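Local coordinates for oxidoreductase, Gfo/Idh/MocA family (Vibrio cholerae, PDB 1XEA), which is a predicted oxidoreductase of the Gfo/Idh/MocA family, whose Rossmann-type domain probably binds a nicotinamide dinucleotide cofactor, at residues T54-V59 with A80-H85. Residues are numbered along the deposited sequence; the frame is centred on the assembly and turned at random.
Sequences TDYRDV and AAFFLH
Tyr56 meets Phe82 in a T-shaped aromatic pair within the Rossmann-fold domain, where the loop leading into strand 66-69 packs against helix 76-85, the helix that follows that strand. The CD1-CE1 edge of the tyrosine is turned onto one face of the phenylalanine, with ring centroids 5.0 Å apart and planes at 80°. The approach is off-centre: Tyr56 CE1 comes down toward the rim and lies 3.5 Å from Phe82 CD2. Phe82 reaches across because its CG is anti to the backbone N (chi1 -177°), which carries the ring out from the helix toward the loop. Farther round that ring, Arg57 CG comes to 4.0 Å from Phe82 CZ, so the arginine adds an aliphatic contact through its chain, which runs roughly at right angles to the phenylalanine side chain.

Phe83, the next residue on the helix, takes the deeper side of the contact. Its CE2 touches Val59 CG1 at 4.2 Å, and its CZ lies obliquely near the carbonyl oxygen of Tyr56. No hydrogen bond links residues 54-59 to residues 80-85; aromatic and aliphatic packing joins them. The two phenylalanines also pack on each other, CD2 of Phe82 sitting over the centre of the Phe83 ring.

Behind this first layer, Tyr56 also touches Thr78 and Leu79 earlier on the same helix. Val59 is backed by Cys53 and Val64, and Phe83 rests on Thr90 of strand 90-93, tying the contact to the parallel sheet. Within the loop, Arg57 pairs with Asp55 by charge alone, in a placing that the model leaves less certain: NH1 stands 3.2 Å from Asp55 OD2, which sits over the guanidinium face, off toward its rim, rather than in line with an N-H.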
loop_
_atom_site.group_PDB
_atom_site.type_symbol
_atom_site.label_atom_id
_atom_site.label_comp_id
_atom_site.label_asym_id
_atom_site.label_seq_id
_atom_site.Cartn_x
_atom_site.Cartn_y
_atom_site.Cartn_z
ATOM N N THR A 54 -13.800 -42.544 22.121
ATOM C CA THR A 54 -12.392 -42.745 21.781
ATOM C C THR A 54 -12.200 -43.631 20.557
ATOM O O THR A 54 -11.228 -43.482 19.813
ATOM C CB THR A 54 -11.610 -43.376 22.946
ATOM O OG1 THR A 54 -11.590 -42.469 24.049
ATOM C CG2 THR A 54 -10.173 -43.670 22.531
ATOM N N ASP A 55 -13.119 -44.570 20.367
ATOM C CA ASP A 55 -13.055 -45.482 19.231
ATOM C C ASP A 55 -14.050 -45.046 18.159
ATOM O O ASP A 55 -15.250 -44.935 18.419
ATOM C CB ASP A 55 -13.373 -46.908 19.684
ATOM C CG ASP A 55 -13.145 -47.926 18.591
ATOM O OD1 ASP A 55 -13.823 -47.836 17.546
ATOM O OD2 ASP A 55 -12.283 -48.812 18.781
ATOM N N TYR A 56 -13.544 -44.819 16.949
ATOM C CA TYR A 56 -14.373 -44.369 15.839
ATOM C C TYR A 56 -15.573 -45.250 15.554
ATOM O O TYR A 56 -16.375 -44.928 14.683
ATOM C CB TYR A 56 -13.524 -44.216 14.572
ATOM C CG TYR A 56 -13.072 -45.505 13.936
ATOM C CD1 TYR A 56 -13.927 -46.231 13.108
ATOM C CD2 TYR A 56 -11.780 -45.984 14.136
ATOM C CE1 TYR A 56 -13.504 -47.407 12.487
ATOM C CE2 TYR A 56 -11.340 -47.159 13.522
ATOM C CZ TYR A 56 -12.208 -47.870 12.696
ATOM O OH TYR A 56 -11.781 -49.035 12.082
ATOM N N ARG A 57 -15.710 -46.350 16.290
ATOM C CA ARG A 57 -16.835 -47.255 16.076
ATOM C C ARG A 57 -18.013 -46.905 16.971
ATOM O O ARG A 57 -19.165 -46.915 16.528
ATOM C CB ARG A 57 -16.398 -48.698 16.321
ATOM C CG ARG A 57 -15.327 -49.152 15.358
ATOM C CD ARG A 57 -14.395 -50.156 16.015
ATOM N NE ARG A 57 -13.079 -50.140 15.387
ATOM C CZ ARG A 57 -12.010 -50.761 15.872
ATOM N NH1 ARG A 57 -12.106 -51.451 17.001
ATOM N NH2 ARG A 57 -10.845 -50.685 15.230
ATOM N N ASP A 58 -17.717 -46.576 18.225
ATOM C CA ASP A 58 -18.753 -46.222 19.189
ATOM C C ASP A 58 -19.564 -45.034 18.702
ATOM O O ASP A 58 -20.670 -44.778 19.180
ATOM C CB ASP A 58 -18.123 -45.888 20.542
ATOM C CG ASP A 58 -17.337 -47.046 21.121
ATOM O OD1 ASP A 58 -17.950 -48.093 21.428
ATOM O OD2 ASP A 58 -16.103 -46.908 21.272
ATOM N N VAL A 59 -19.000 -44.310 17.746
ATOM C CA VAL A 59 -19.650 -43.141 17.183
ATOM C C VAL A 59 -21.055 -43.452 16.663
ATOM O O VAL A 59 -21.953 -42.619 16.754
ATOM C CB VAL A 59 -18.789 -42.547 16.040
ATOM C CG1 VAL A 59 -19.542 -41.441 15.326
ATOM C CG2 VAL A 59 -17.479 -42.010 16.608
ATOM N N ALA A 80 -12.943 -43.146 6.435
ATOM C CA ALA A 80 -13.872 -42.792 5.370
ATOM C C ALA A 80 -14.703 -43.994 4.936
ATOM O O ALA A 80 -15.929 -43.999 5.078
ATOM C CB ALA A 80 -13.103 -42.234 4.176
ATOM N N ALA A 81 -14.028 -45.004 4.394
ATOM C CA ALA A 81 -14.691 -46.218 3.932
ATOM C C ALA A 81 -15.660 -46.746 4.983
ATOM O O ALA A 81 -16.811 -47.069 4.677
ATOM C CB ALA A 81 -13.655 -47.284 3.601
ATOM N N PHE A 82 -15.195 -46.817 6.226
ATOM C CA PHE A 82 -16.019 -47.318 7.322
ATOM C C PHE A 82 -17.415 -46.710 7.374
ATOM O O PHE A 82 -18.419 -47.427 7.329
ATOM C CB PHE A 82 -15.331 -47.086 8.664
ATOM C CG PHE A 82 -16.088 -47.648 9.830
ATOM C CD1 PHE A 82 -16.337 -49.016 9.918
ATOM C CD2 PHE A 82 -16.543 -46.817 10.845
ATOM C CE1 PHE A 82 -17.023 -49.552 11.007
ATOM C CE2 PHE A 82 -17.230 -47.342 11.940
ATOM C CZ PHE A 82 -17.472 -48.714 12.021
ATOM N N PHE A 83 -17.486 -45.389 7.467
ATOM C CA PHE A 83 -18.784 -44.740 7.537
ATOM C C PHE A 83 -19.465 -44.679 6.186
ATOM O O PHE A 83 -20.689 -44.584 6.108
ATOM C CB PHE A 83 -18.648 -43.339 8.119
ATOM C CG PHE A 83 -18.015 -43.319 9.472
ATOM C CD1 PHE A 83 -16.632 -43.281 9.603
ATOM C CD2 PHE A 83 -18.798 -43.362 10.619
ATOM C CE1 PHE A 83 -16.039 -43.283 10.858
ATOM C CE2 PHE A 83 -18.214 -43.365 11.879
ATOM C CZ PHE A 83 -16.832 -43.325 11.999
ATOM N N LEU A 84 -18.676 -44.732 5.119
ATOM C CA LEU A 84 -19.253 -44.697 3.786
ATOM C C LEU A 84 -20.059 -45.965 3.553
ATOM O O LEU A 84 -21.116 -45.931 2.915
ATOM C CB LEU A 84 -18.163 -44.567 2.729
ATOM C CG LEU A 84 -17.621 -43.153 2.574
ATOM C CD1 LEU A 84 -16.522 -43.169 1.533
ATOM C CD2 LEU A 84 -18.741 -42.211 2.151
ATOM N N HIS A 85 -19.565 -47.085 4.073
ATOM C CA HIS A 85 -20.267 -48.344 3.915
ATOM C C HIS A 85 -21.509 -48.363 4.814
ATOM O O HIS A 85 -22.583 -48.830 4.412
ATOM C CB HIS A 85 -19.334 -49.509 4.242
ATOM C CG HIS A 85 -20.012 -50.841 4.208
ATOM N ND1 HIS A 85 -21.206 -51.056 3.549
ATOM C CD2 HIS A 85 -19.699 -52.015 4.803
ATOM C CE1 HIS A 85 -21.601 -52.300 3.749
ATOM N NE2 HIS A 85 -20.702 -52.904 4.508
#